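Local atomic coordinates of protein yciF (Escherichia coli, PDB entry 2GS4), a protein that is of unknown exact function but is a homodimeric stress protein of the ferritin-like clan, related to rubrerythrin and probably able to bind metal. Residues T5-F10 with E125-R130; L13-Y18 with L68-M73; E21-R26 with A77-I82; D59-S64 with R130-L135; A105-E110 with I148-L153. One frame throughout, in Å; residues are numbered along the deposited sequence.

Helix 6-33 enters three of the five contacts in turn. Its first turn meets the turn between helices 95-126 and 130-159 in interaction 1, which closes the longest loop. Interaction 2 ties the same helix to the connection 68-73, and interaction 3 ties it to helix 76-89. Both lie within the span of interaction 1, and they cross each other. Interaction 4 joins the end of helix 38-63 to the start of helix 130-159. It crosses interactions 1, 2 and 3 and shares R130 with interaction 1. Interaction 5 joins helices 95-126 and 130-159 on the opposite side of the chain's centre from interactions 1, 2 and 4. It crosses interactions 1 and 4 but follows 2 and 3 in series.

Interaction 1 of 5, residues T5-F10 with E125-R130; sequences TIEDVF and EQLGYR
Y129 and L127 reach across to E7, I6 and F10. The Y129 hydroxyl donates to E7, with OH 2.7 Å from OE2. E7 bends at its second torsion (-55°), which brings OE2 to this hydroxyl. The oxygen is met on its anti side, 24° out of the carboxylate plane. Y129 also directs its ring edge at the F10 face. This offset edge-to-face pair has centroids 6.0 Å apart. L127 fills the other half of the contact. Its CD2 presses on I6 CG2 at 3.4 Å, tighter than usual for two carbons. Its CD1 lies 3.6 Å from F10 CB. With an alanine at Y129, E7 would probably lose this donor and a gap would open beside F10.

The next shell sets these groups in place. L127 CB sits over the centre of the Y129 ring, 3.8 Å above it. G128, with positive phi, closes helix 95-126 in a Schellman motif, and Y129 then stands at the N-cap position of helix 130-159. On the other side T5 caps helix 6-33. D8 N donates to T5 OG1 at 3.1 Å, and T5 N returns a bond to D8 OD2. N67 also bonds the Y129 hydroxyl, and Q126 of the second subunit packs on I6. The contact thus joins a capping box to a tight interhelical turn at one end of a ferritin-like helical bundle.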
# COMPACT_ATOMS: atom_id res chain seq x y z
N THR A 5 -5.42 20.64 -2.35
CA THR A 5 -6.52 20.75 -1.40
C THR A 5 -6.86 19.37 -0.85
O THR A 5 -6.43 18.35 -1.40
CB THR A 5 -7.78 21.34 -2.06
OG1 THR A 5 -8.35 20.38 -2.96
CG2 THR A 5 -7.43 22.60 -2.84
N ILE A 6 -7.62 19.35 0.23
CA ILE A 6 -8.05 18.10 0.87
C ILE A 6 -8.84 17.32 -0.17
O ILE A 6 -8.79 16.10 -0.25
CB ILE A 6 -8.95 18.43 2.07
CG1 ILE A 6 -8.15 19.22 3.11
CG2 ILE A 6 -9.54 17.15 2.66
CD1 ILE A 6 -6.82 18.59 3.47
N GLU A 7 -9.55 18.10 -0.97
CA GLU A 7 -10.38 17.59 -2.04
C GLU A 7 -9.53 16.81 -3.06
O GLU A 7 -9.91 15.72 -3.47
CB GLU A 7 -11.08 18.78 -2.70
CG GLU A 7 -12.56 18.57 -2.88
CD GLU A 7 -12.83 17.31 -3.66
OE1 GLU A 7 -12.09 17.07 -4.63
OE2 GLU A 7 -13.77 16.57 -3.30
N ASP A 8 -8.39 17.37 -3.47
CA ASP A 8 -7.52 16.68 -4.42
C ASP A 8 -7.01 15.38 -3.80
O ASP A 8 -6.95 14.35 -4.47
CB ASP A 8 -6.29 17.51 -4.81
CG ASP A 8 -6.63 18.79 -5.56
OD1 ASP A 8 -7.56 18.79 -6.40
OD2 ASP A 8 -5.94 19.80 -5.31
N VAL A 9 -6.64 15.43 -2.52
CA VAL A 9 -6.15 14.25 -1.82
C VAL A 9 -7.25 13.20 -1.79
O VAL A 9 -7.01 12.03 -2.04
CB VAL A 9 -5.73 14.55 -0.35
CG1 VAL A 9 -5.37 13.25 0.37
CG2 VAL A 9 -4.53 15.49 -0.33
N PHE A 10 -8.47 13.64 -1.47
CA PHE A 10 -9.60 12.73 -1.42
C PHE A 10 -9.88 12.08 -2.76
O PHE A 10 -10.05 10.86 -2.84
CB PHE A 10 -10.86 13.45 -0.91
CG PHE A 10 -12.08 12.56 -0.84
CD1 PHE A 10 -13.10 12.68 -1.77
CD2 PHE A 10 -12.20 11.59 0.16
CE1 PHE A 10 -14.23 11.85 -1.72
CE2 PHE A 10 -13.32 10.76 0.22
CZ PHE A 10 -14.33 10.89 -0.73
N GLU A 125 -15.97 12.94 5.48
CA GLU A 125 -16.66 13.60 6.58
C GLU A 125 -16.15 15.02 6.78
O GLU A 125 -16.93 15.96 6.93
CB GLU A 125 -16.47 12.83 7.88
CG GLU A 125 -17.70 12.04 8.28
CD GLU A 125 -17.52 11.32 9.59
OE1 GLU A 125 -16.65 10.43 9.66
OE2 GLU A 125 -18.24 11.65 10.55
N GLN A 126 -14.83 15.16 6.78
CA GLN A 126 -14.20 16.45 6.98
C GLN A 126 -14.41 17.42 5.82
O GLN A 126 -14.22 18.62 5.98
CB GLN A 126 -12.71 16.24 7.27
CG GLN A 126 -12.46 15.74 8.69
CD GLN A 126 -12.56 16.85 9.72
OE1 GLN A 126 -11.62 17.62 9.90
NE2 GLN A 126 -13.71 16.95 10.38
N LEU A 127 -14.79 16.90 4.65
CA LEU A 127 -15.02 17.77 3.50
C LEU A 127 -16.50 18.14 3.39
O LEU A 127 -16.90 18.87 2.49
CB LEU A 127 -14.55 17.09 2.21
CG LEU A 127 -13.03 16.99 1.99
CD1 LEU A 127 -12.72 15.88 1.00
CD2 LEU A 127 -12.50 18.33 1.47
N GLY A 128 -17.30 17.64 4.32
CA GLY A 128 -18.72 17.94 4.31
C GLY A 128 -19.53 17.09 3.35
O GLY A 128 -20.65 17.46 3.00
N TYR A 129 -18.96 15.96 2.90
CA TYR A 129 -19.68 15.07 2.00
C TYR A 129 -20.37 14.00 2.84
O TYR A 129 -19.88 12.88 2.98
CB TYR A 129 -18.74 14.38 1.01
CG TYR A 129 -17.92 15.33 0.17
CD1 TYR A 129 -18.30 16.65 0.02
CD2 TYR A 129 -16.74 14.90 -0.45
CE1 TYR A 129 -17.54 17.54 -0.71
CE2 TYR A 129 -15.97 15.78 -1.19
CZ TYR A 129 -16.37 17.11 -1.31
OH TYR A 129 -15.61 18.01 -2.02
N ARG A 130 -21.52 14.37 3.39
CA ARG A 130 -22.31 13.50 4.26
C ARG A 130 -22.66 12.13 3.68
O ARG A 130 -22.36 11.10 4.28
CB ARG A 130 -23.60 14.24 4.64
CG ARG A 130 -24.42 13.57 5.72
CD ARG A 130 -25.89 13.95 5.59
NE ARG A 130 -26.47 13.40 4.36
CZ ARG A 130 -26.79 14.12 3.29
NH1 ARG A 130 -26.59 15.43 3.27
NH2 ARG A 130 -27.30 13.52 2.22

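Interaction 2 of 5, residues L13-Y18 with L68-M73; sequences LLSDTY and LKIKRM
I70 packs against L14 and Y18 on the more buried side of this contact. Its CD1 lies 4.0 Å from L14 CD2, and its CG2 lies 3.9 Å from Y18 CD2. Both partners lie crosswise to it. S15, buried beside them, faces the connection. Its OG accepts from K71 N at 2.8 Å, with a nearly straight N-H...O angle of 163°. The same hydroxyl is bonded to I11 O, one turn back. Without the hydroxyl, as with an alanine here, K71 N would probably be left without this acceptor.

The other side is more exposed. M73, a selenomethionine, bends at its third torsion (81°) to lay CE 3.7 Å from S15 CB. Its SE stands 3.6 Å from D16 OD2. A water donates to S15 O at 2.6 Å and to K71 O at 2.9 Å. The K71 side chain is exposed.

This irregular loop joins helices 38-63 and 76-89. A serine hydroxyl and a water-bridged carbonyl of the first helix give it fixed points, satisfying K71 N and K71 O.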
# COMPACT_ATOMS: atom_id res chain seq x y z
N LEU A 13 -7.05 9.50 -3.52
CA LEU A 13 -7.19 8.26 -2.75
C LEU A 13 -8.40 7.42 -3.16
O LEU A 13 -8.34 6.19 -3.13
CB LEU A 13 -7.24 8.57 -1.25
CG LEU A 13 -5.94 9.06 -0.60
CD1 LEU A 13 -6.22 9.50 0.83
CD2 LEU A 13 -4.89 7.95 -0.63
N LEU A 14 -9.50 8.08 -3.51
CA LEU A 14 -10.70 7.37 -3.92
C LEU A 14 -10.47 6.67 -5.25
O LEU A 14 -10.91 5.54 -5.47
CB LEU A 14 -11.88 8.35 -4.05
CG LEU A 14 -13.22 7.70 -4.37
CD1 LEU A 14 -13.73 6.95 -3.17
CD2 LEU A 14 -14.23 8.78 -4.79
N SER A 15 -9.77 7.37 -6.15
CA SER A 15 -9.46 6.85 -7.48
C SER A 15 -8.51 5.65 -7.36
O SER A 15 -8.59 4.69 -8.15
CB SER A 15 -8.81 7.93 -8.34
OG SER A 15 -9.71 8.99 -8.60
N ASP A 16 -7.61 5.72 -6.39
CA ASP A 16 -6.65 4.65 -6.16
C ASP A 16 -7.44 3.45 -5.64
O ASP A 16 -7.26 2.32 -6.09
CB ASP A 16 -5.61 5.08 -5.12
CG ASP A 16 -4.20 4.66 -5.49
OD1 ASP A 16 -3.30 4.78 -4.62
OD2 ASP A 16 -3.98 4.23 -6.63
N THR A 17 -8.35 3.71 -4.70
CA THR A 17 -9.16 2.64 -4.15
C THR A 17 -10.04 2.00 -5.23
O THR A 17 -10.24 0.78 -5.24
CB THR A 17 -10.00 3.15 -2.95
OG1 THR A 17 -9.14 3.33 -1.82
CG2 THR A 17 -11.10 2.17 -2.59
N TYR A 18 -10.55 2.81 -6.16
CA TYR A 18 -11.37 2.30 -7.26
C TYR A 18 -10.51 1.28 -8.00
O TYR A 18 -10.95 0.17 -8.29
CB TYR A 18 -11.77 3.42 -8.22
CG TYR A 18 -12.80 3.03 -9.27
CD1 TYR A 18 -14.17 3.02 -8.96
CD2 TYR A 18 -12.42 2.69 -10.56
CE1 TYR A 18 -15.12 2.67 -9.91
CE2 TYR A 18 -13.38 2.34 -11.53
CZ TYR A 18 -14.72 2.34 -11.19
OH TYR A 18 -15.67 2.01 -12.13
N LEU A 68 -16.76 15.63 -7.75
CA LEU A 68 -16.06 14.35 -7.74
C LEU A 68 -15.99 13.66 -9.11
O LEU A 68 -16.87 13.82 -9.95
CB LEU A 68 -16.69 13.43 -6.70
CG LEU A 68 -16.71 13.99 -5.26
CD1 LEU A 68 -17.29 12.98 -4.28
CD2 LEU A 68 -15.29 14.37 -4.86
N LYS A 69 -14.90 12.92 -9.34
CA LYS A 69 -14.67 12.18 -10.58
C LYS A 69 -13.73 11.05 -10.17
O LYS A 69 -13.28 11.02 -9.04
CB LYS A 69 -13.97 13.06 -11.63
CG LYS A 69 -13.99 12.49 -13.07
CD LYS A 69 -13.09 13.26 -14.04
CE LYS A 69 -11.65 12.74 -14.05
NZ LYS A 69 -11.42 11.65 -15.04
N ILE A 70 -13.45 10.09 -11.06
CA ILE A 70 -12.49 9.04 -10.73
C ILE A 70 -11.40 9.26 -11.75
O ILE A 70 -11.67 9.27 -12.95
CB ILE A 70 -13.04 7.59 -10.94
CG1 ILE A 70 -14.09 7.25 -9.88
CG2 ILE A 70 -11.90 6.59 -10.87
CD1 ILE A 70 -13.56 7.28 -8.47
N LYS A 71 -10.17 9.46 -11.30
CA LYS A 71 -9.08 9.65 -12.25
C LYS A 71 -8.46 8.28 -12.50
O LYS A 71 -8.32 7.47 -11.58
CB LYS A 71 -8.06 10.66 -11.68
CG LYS A 71 -8.62 12.11 -11.59
CD LYS A 71 -7.63 13.11 -10.98
CE LYS A 71 -8.03 14.55 -11.30
NZ LYS A 71 -7.88 14.89 -12.75
N ARG A 72 -8.15 7.99 -13.77
CA ARG A 72 -7.58 6.71 -14.17
C ARG A 72 -6.16 6.52 -13.64
O ARG A 72 -5.31 7.39 -13.81
CB ARG A 72 -7.57 6.62 -15.70
CG ARG A 72 -7.32 5.25 -16.31
CD ARG A 72 -7.62 5.32 -17.81
NE ARG A 72 -7.52 4.05 -18.51
CZ ARG A 72 -8.38 3.66 -19.45
NH1 ARG A 72 -9.41 4.44 -19.78
NH2 ARG A 72 -8.22 2.49 -20.07
N MSE A 73 -5.91 5.38 -13.00
CA MSE A 73 -4.59 5.08 -12.46
C MSE A 73 -4.54 3.64 -11.98
O MSE A 73 -5.57 3.00 -11.81
CB MSE A 73 -4.25 6.03 -11.30
CG MSE A 73 -5.28 6.03 -10.15
SE MSE A 73 -4.81 7.10 -8.58
CE MSE A 73 -5.33 8.85 -9.22
O HOH W 1 -8.69 4.75 -10.75

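Interaction 3 of 5, residues E21-R26 with A77-I82; sequences EKQLTR and AMEGLI
Q23 and M78 bury the most surface where helix 76-89 runs beside helix 6-33 in this ferritin-like fold. The short segments are close to parallel, at 18°, with axes 9.6 Å apart.

The Q23 chain is extended beyond CG, and its OE1 comes 3.4 Å from E79 CA but makes no hydrogen bond to that segment. Its NE2 is bonded to S19 OG, one turn back, and to C75 O. M78, a selenomethionine, bends at its second (59°) and third (79°) torsions. This sets the chain nearly perpendicular to L24, with SE 4.0 Å from L24 CD1. The M78 methyl CE lies 4.1 Å from L24 CD2.

Helix 76-89 also meets the second subunit. A77 packs on A77 of that subunit. E79, already in a salt bridge with K74, forms a second with K108 of that subunit. The contact therefore sets a dimer-facing helix against the first helix of its own chain.

I82 completes the seam. Its CD1 sits 3.6 Å from Q23 CB and equally close to Q23 O.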
# COMPACT_ATOMS: atom_id res chain seq x y z
N GLU A 21 -10.03 -2.02 -5.96
CA GLU A 21 -11.20 -2.90 -5.97
C GLU A 21 -11.29 -3.62 -7.31
O GLU A 21 -11.62 -4.81 -7.37
CB GLU A 21 -12.47 -2.07 -5.72
CG GLU A 21 -12.48 -1.36 -4.36
CD GLU A 21 -12.69 -2.32 -3.19
OE1 GLU A 21 -12.33 -3.52 -3.32
OE2 GLU A 21 -13.19 -1.88 -2.13
N LYS A 22 -10.98 -2.89 -8.38
CA LYS A 22 -11.00 -3.40 -9.74
C LYS A 22 -10.05 -4.59 -9.83
O LYS A 22 -10.40 -5.67 -10.32
CB LYS A 22 -10.52 -2.30 -10.70
CG LYS A 22 -11.26 -2.22 -12.02
CD LYS A 22 -12.58 -1.48 -11.88
CE LYS A 22 -13.36 -1.55 -13.18
NZ LYS A 22 -14.79 -1.18 -12.99
N GLN A 23 -8.82 -4.39 -9.36
CA GLN A 23 -7.82 -5.44 -9.37
C GLN A 23 -8.25 -6.55 -8.43
O GLN A 23 -8.09 -7.73 -8.73
CB GLN A 23 -6.46 -4.90 -8.90
CG GLN A 23 -5.96 -3.70 -9.68
CD GLN A 23 -4.62 -3.20 -9.16
OE1 GLN A 23 -3.68 -3.97 -9.02
NE2 GLN A 23 -4.53 -1.91 -8.88
N LEU A 24 -8.82 -6.18 -7.28
CA LEU A 24 -9.24 -7.20 -6.34
C LEU A 24 -10.25 -8.19 -6.95
O LEU A 24 -10.16 -9.39 -6.68
CB LEU A 24 -9.80 -6.56 -5.06
CG LEU A 24 -9.71 -7.41 -3.78
CD1 LEU A 24 -8.30 -8.00 -3.62
CD2 LEU A 24 -10.04 -6.56 -2.57
N THR A 25 -11.17 -7.71 -7.80
CA THR A 25 -12.16 -8.60 -8.43
C THR A 25 -11.51 -9.80 -9.12
O THR A 25 -11.93 -10.94 -8.92
CB THR A 25 -13.05 -7.86 -9.47
OG1 THR A 25 -12.24 -7.30 -10.50
CG2 THR A 25 -13.88 -6.77 -8.81
N ARG A 26 -10.49 -9.54 -9.94
CA ARG A 26 -9.78 -10.61 -10.63
C ARG A 26 -9.09 -11.51 -9.61
O ARG A 26 -9.23 -12.74 -9.65
CB ARG A 26 -8.72 -10.05 -11.60
CG ARG A 26 -9.24 -9.42 -12.91
CD ARG A 26 -9.20 -7.88 -12.90
NE ARG A 26 -7.85 -7.32 -12.96
CZ ARG A 26 -7.59 -6.02 -13.13
NH1 ARG A 26 -8.58 -5.15 -13.26
NH2 ARG A 26 -6.33 -5.59 -13.16
N ALA A 77 0.05 -0.32 -4.75
CA ALA A 77 -0.02 -1.01 -3.47
C ALA A 77 -0.84 -2.29 -3.61
O ALA A 77 -0.39 -3.36 -3.23
CB ALA A 77 -0.63 -0.10 -2.41
N MSE A 78 -2.05 -2.19 -4.15
CA MSE A 78 -2.88 -3.39 -4.30
C MSE A 78 -2.23 -4.42 -5.22
O MSE A 78 -2.33 -5.62 -4.98
CB MSE A 78 -4.27 -3.06 -4.84
CG MSE A 78 -5.14 -4.31 -4.99
SE MSE A 78 -5.38 -5.25 -3.31
CE MSE A 78 -6.75 -4.09 -2.57
N GLU A 79 -1.58 -3.93 -6.27
CA GLU A 79 -0.91 -4.79 -7.24
C GLU A 79 0.11 -5.66 -6.50
O GLU A 79 0.19 -6.87 -6.73
CB GLU A 79 -0.24 -3.90 -8.30
CG GLU A 79 0.51 -4.59 -9.42
CD GLU A 79 1.16 -3.57 -10.36
OE1 GLU A 79 0.69 -3.43 -11.51
OE2 GLU A 79 2.13 -2.90 -9.94
N GLY A 80 0.87 -5.04 -5.59
CA GLY A 80 1.85 -5.80 -4.83
C GLY A 80 1.21 -6.81 -3.90
O GLY A 80 1.69 -7.94 -3.78
N LEU A 81 0.11 -6.42 -3.24
CA LEU A 81 -0.58 -7.31 -2.32
C LEU A 81 -1.18 -8.51 -3.06
O LEU A 81 -1.25 -9.62 -2.51
CB LEU A 81 -1.67 -6.53 -1.57
CG LEU A 81 -1.12 -5.44 -0.64
CD1 LEU A 81 -2.25 -4.62 -0.02
CD2 LEU A 81 -0.29 -6.10 0.45
N ILE A 82 -1.59 -8.27 -4.30
CA ILE A 82 -2.16 -9.33 -5.11
C ILE A 82 -1.03 -10.25 -5.60
O ILE A 82 -1.21 -11.46 -5.67
CB ILE A 82 -3.00 -8.70 -6.25
CG1 ILE A 82 -4.34 -8.22 -5.65
CG2 ILE A 82 -3.21 -9.68 -7.40
CD1 ILE A 82 -5.23 -7.40 -6.56

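Interaction 4 of 5, residues D59-S64 with R130-L135; sequences DQVVES and RKAAKL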
# COMPACT_ATOMS: atom_id res chain seq x y z
N ASP A 59 -19.32 4.40 -7.18
CA ASP A 59 -19.96 5.19 -8.23
C ASP A 59 -20.95 6.14 -7.55
O ASP A 59 -21.11 7.29 -7.95
CB ASP A 59 -20.72 4.32 -9.22
CG ASP A 59 -19.82 3.35 -9.97
OD1 ASP A 59 -18.66 3.71 -10.25
OD2 ASP A 59 -20.29 2.24 -10.29
N GLN A 60 -21.60 5.63 -6.51
CA GLN A 60 -22.57 6.40 -5.73
C GLN A 60 -21.88 7.56 -5.02
O GLN A 60 -22.42 8.66 -4.96
CB GLN A 60 -23.25 5.51 -4.67
CG GLN A 60 -24.33 4.56 -5.19
CD GLN A 60 -25.04 3.83 -4.05
OE1 GLN A 60 -26.16 4.18 -3.67
NE2 GLN A 60 -24.37 2.83 -3.49
N VAL A 61 -20.69 7.31 -4.47
CA VAL A 61 -19.93 8.35 -3.77
C VAL A 61 -19.59 9.46 -4.73
O VAL A 61 -19.73 10.65 -4.41
CB VAL A 61 -18.59 7.81 -3.20
CG1 VAL A 61 -17.67 8.98 -2.86
CG2 VAL A 61 -18.84 6.98 -1.95
N VAL A 62 -19.14 9.08 -5.91
CA VAL A 62 -18.75 10.03 -6.93
C VAL A 62 -19.95 10.88 -7.36
O VAL A 62 -19.83 12.10 -7.49
CB VAL A 62 -18.14 9.28 -8.13
CG1 VAL A 62 -18.00 10.19 -9.33
CG2 VAL A 62 -16.77 8.73 -7.72
N GLU A 63 -21.10 10.25 -7.57
CA GLU A 63 -22.31 10.96 -7.98
C GLU A 63 -22.89 11.84 -6.87
O GLU A 63 -23.65 12.77 -7.15
CB GLU A 63 -23.37 9.95 -8.45
CG GLU A 63 -23.06 9.27 -9.80
CD GLU A 63 -23.75 7.92 -9.93
OE1 GLU A 63 -24.48 7.53 -8.98
OE2 GLU A 63 -23.57 7.25 -10.97
N SER A 64 -22.55 11.55 -5.61
CA SER A 64 -23.08 12.33 -4.48
C SER A 64 -22.53 13.75 -4.42
O SER A 64 -23.06 14.59 -3.68
CB SER A 64 -22.76 11.63 -3.16
OG SER A 64 -21.41 11.83 -2.79
N ARG A 130 -21.52 14.37 3.39
CA ARG A 130 -22.31 13.50 4.26
C ARG A 130 -22.66 12.13 3.68
O ARG A 130 -22.36 11.10 4.28
CB ARG A 130 -23.60 14.24 4.64
CG ARG A 130 -24.42 13.57 5.72
CD ARG A 130 -25.89 13.95 5.59
NE ARG A 130 -26.47 13.40 4.36
CZ ARG A 130 -26.79 14.12 3.29
NH1 ARG A 130 -26.59 15.43 3.27
NH2 ARG A 130 -27.30 13.52 2.22
N LYS A 131 -23.30 12.11 2.51
CA LYS A 131 -23.69 10.85 1.89
C LYS A 131 -22.48 9.97 1.59
O LYS A 131 -22.53 8.75 1.74
CB LYS A 131 -24.48 11.11 0.60
CG LYS A 131 -24.94 9.85 -0.10
CD LYS A 131 -25.97 10.16 -1.16
CE LYS A 131 -26.42 8.87 -1.82
NZ LYS A 131 -26.89 7.89 -0.80
N ALA A 132 -21.39 10.60 1.17
CA ALA A 132 -20.18 9.85 0.88
C ALA A 132 -19.66 9.19 2.15
O ALA A 132 -19.38 7.99 2.16
CB ALA A 132 -19.12 10.77 0.27
N ALA A 133 -19.54 9.95 3.24
CA ALA A 133 -19.03 9.39 4.49
C ALA A 133 -19.84 8.17 4.94
O ALA A 133 -19.27 7.16 5.37
CB ALA A 133 -19.05 10.44 5.59
N LYS A 134 -21.16 8.26 4.83
CA LYS A 134 -22.03 7.17 5.23
C LYS A 134 -21.76 5.94 4.38
O LYS A 134 -21.69 4.82 4.90
CB LYS A 134 -23.50 7.60 5.07
CG LYS A 134 -23.81 9.02 5.54
CD LYS A 134 -23.56 9.22 7.04
CE LYS A 134 -22.19 9.83 7.34
NZ LYS A 134 -22.00 11.19 6.75
N LEU A 135 -21.61 6.15 3.08
CA LEU A 135 -21.34 5.05 2.17
C LEU A 135 -19.99 4.41 2.43
O LEU A 135 -19.87 3.20 2.46
CB LEU A 135 -21.38 5.54 0.73
CG LEU A 135 -22.76 6.02 0.30
CD1 LEU A 135 -22.67 6.67 -1.06
CD2 LEU A 135 -23.73 4.85 0.30
O HOH W 2 -21.51 13.20 -0.19
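V61, A132 and L135 make the apolar part of this contact. V61 divides its two methyls between the partners. Its CG1 meets A132 CB at 3.9 Å, and its CG2 meets L135 CD1 at the same 3.9 Å. The L135 methyl CD1 also reaches the aliphatic base of Q60, 3.8 Å from its CB. The small A132 lets the backbones come near, with V61 CA and A132 CA 4.9 Å apart. L14 of helix 6-33 covers V61 as well, so the seam continues into the bundle.

Nearer the solvent, the aliphatic chain of K131 lies along S64 CB.

The polar part passes through S64. Its OG lies between the backbone N and the carbonyl carbon (chi1 78°), which brings it to V61 O, a bond of 2.6 Å. A water donates to S64 OG at 2.9 Å and accepts from A132 N at 2.9 Å.

The two segments are nearly antiparallel, at 165°, in this ferritin-like helical bundle. A132 N lies in the first turn of helix 130-159, where amides lack an acceptor one turn earlier. The water supplies one. Apolar methyls and a shared water thus join the two helix ends, with no direct hydrogen bond.

Interaction 5 of 5, residues A105-E110 with I148-L153; sequences AAQKVE and IKLTDL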
# COMPACT_ATOMS: atom_id res chain seq x y z
N ALA A 105 -2.50 -13.95 3.50
CA ALA A 105 -2.32 -13.01 2.40
C ALA A 105 -3.60 -12.19 2.26
O ALA A 105 -3.55 -10.98 2.07
CB ALA A 105 -2.02 -13.75 1.10
N ALA A 106 -4.75 -12.85 2.37
CA ALA A 106 -6.03 -12.17 2.26
C ALA A 106 -6.24 -11.17 3.40
O ALA A 106 -6.89 -10.14 3.21
CB ALA A 106 -7.18 -13.19 2.23
N GLN A 107 -5.70 -11.48 4.58
CA GLN A 107 -5.83 -10.58 5.72
C GLN A 107 -4.96 -9.33 5.51
O GLN A 107 -5.26 -8.27 6.05
CB GLN A 107 -5.42 -11.30 7.01
CG GLN A 107 -6.39 -12.39 7.46
CD GLN A 107 -5.87 -13.14 8.68
OE1 GLN A 107 -6.54 -13.23 9.70
NE2 GLN A 107 -4.67 -13.68 8.58
N LYS A 108 -3.89 -9.48 4.73
CA LYS A 108 -3.01 -8.34 4.43
C LYS A 108 -3.78 -7.41 3.50
O LYS A 108 -3.72 -6.19 3.63
CB LYS A 108 -1.72 -8.82 3.74
CG LYS A 108 -0.71 -9.51 4.67
CD LYS A 108 -0.15 -8.54 5.70
CE LYS A 108 0.94 -9.19 6.54
NZ LYS A 108 1.55 -8.19 7.47
N VAL A 109 -4.50 -8.00 2.55
CA VAL A 109 -5.31 -7.23 1.61
C VAL A 109 -6.36 -6.50 2.44
O VAL A 109 -6.64 -5.32 2.20
CB VAL A 109 -5.97 -8.16 0.53
CG1 VAL A 109 -7.16 -7.45 -0.13
CG2 VAL A 109 -4.95 -8.53 -0.53
N GLU A 110 -6.91 -7.16 3.45
CA GLU A 110 -7.92 -6.51 4.29
C GLU A 110 -7.32 -5.40 5.17
O GLU A 110 -7.96 -4.38 5.39
CB GLU A 110 -8.68 -7.52 5.16
CG GLU A 110 -9.60 -8.44 4.36
CD GLU A 110 -10.42 -7.70 3.31
OE1 GLU A 110 -11.21 -6.80 3.68
OE2 GLU A 110 -10.26 -8.01 2.12
N ILE A 148 -12.90 -10.40 9.96
CA ILE A 148 -13.22 -11.25 11.10
C ILE A 148 -13.51 -12.68 10.63
O ILE A 148 -13.14 -13.64 11.30
CB ILE A 148 -14.42 -10.70 11.91
CG1 ILE A 148 -13.97 -9.48 12.72
CG2 ILE A 148 -14.98 -11.79 12.85
CD1 ILE A 148 -15.08 -8.53 13.12
N LYS A 149 -14.18 -12.80 9.49
CA LYS A 149 -14.49 -14.12 8.95
C LYS A 149 -13.19 -14.82 8.57
O LYS A 149 -13.04 -16.02 8.78
CB LYS A 149 -15.43 -13.99 7.75
CG LYS A 149 -15.66 -15.28 6.97
CD LYS A 149 -15.97 -16.48 7.87
CE LYS A 149 -17.36 -16.42 8.48
NZ LYS A 149 -17.60 -15.16 9.23
N LEU A 150 -12.24 -14.07 8.01
CA LEU A 150 -10.94 -14.64 7.62
C LEU A 150 -10.19 -15.14 8.85
O LEU A 150 -9.49 -16.14 8.80
CB LEU A 150 -10.09 -13.60 6.88
CG LEU A 150 -10.34 -13.38 5.38
CD1 LEU A 150 -9.44 -12.27 4.86
CD2 LEU A 150 -10.08 -14.67 4.63
N THR A 151 -10.35 -14.43 9.97
CA THR A 151 -9.68 -14.83 11.20
C THR A 151 -10.30 -16.11 11.75
O THR A 151 -9.60 -16.98 12.26
CB THR A 151 -9.76 -13.73 12.27
OG1 THR A 151 -8.80 -12.71 11.97
CG2 THR A 151 -9.47 -14.31 13.65
N ASP A 152 -11.63 -16.22 11.66
CA ASP A 152 -12.32 -17.41 12.14
C ASP A 152 -11.81 -18.58 11.33
O ASP A 152 -11.62 -19.68 11.84
CB ASP A 152 -13.83 -17.27 11.94
CG ASP A 152 -14.43 -16.16 12.78
OD1 ASP A 152 -15.50 -15.64 12.39
OD2 ASP A 152 -13.85 -15.81 13.83
N LEU A 153 -11.58 -18.34 10.05
CA LEU A 153 -11.08 -19.38 9.16
C LEU A 153 -9.64 -19.75 9.49
O LEU A 153 -9.28 -20.92 9.45
CB LEU A 153 -11.22 -18.94 7.70
CG LEU A 153 -12.70 -18.81 7.32
CD1 LEU A 153 -12.84 -18.25 5.91
CD2 LEU A 153 -13.36 -20.17 7.42
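L150, on one of two antiparallel helices of the ferritin-like bundle, meets A106, Q107 and E110 on the other. The segments run at 161° to each other, with axes 9.9 Å apart.

The torsions of L150 set its methyls on the facing helix. Its CG lies opposite the carbonyl carbon and beside the backbone N (chi1 -82°). Its fork then opens onto the facing helix. CD1 touches A106 CB at 3.6 Å, and CD2 lies 4.0 Å from the same methyl. E110 bends at its second torsion and lies athwart L150. Its CG comes 3.9 Å from L150 CD1. The E110 carboxylate lies close to that of E143 on helix 130-159. F44 and H47 of helix 38-63 pack on A106 and E110, so three helices meet here.

Q107 takes the other course. Its chain is extended beyond CG and runs alongside L150, head to tail. On the way, Q107 CG rests 3.9 Å from L150 CB. The extension carries the amide past the leucine to T151, whose side chain stands roughly square to it.

There the T151 hydroxyl OG1 donates to Q107 OE1 at 3.2 Å, nearly in line with the amide C=O bond (162° at the oxygen).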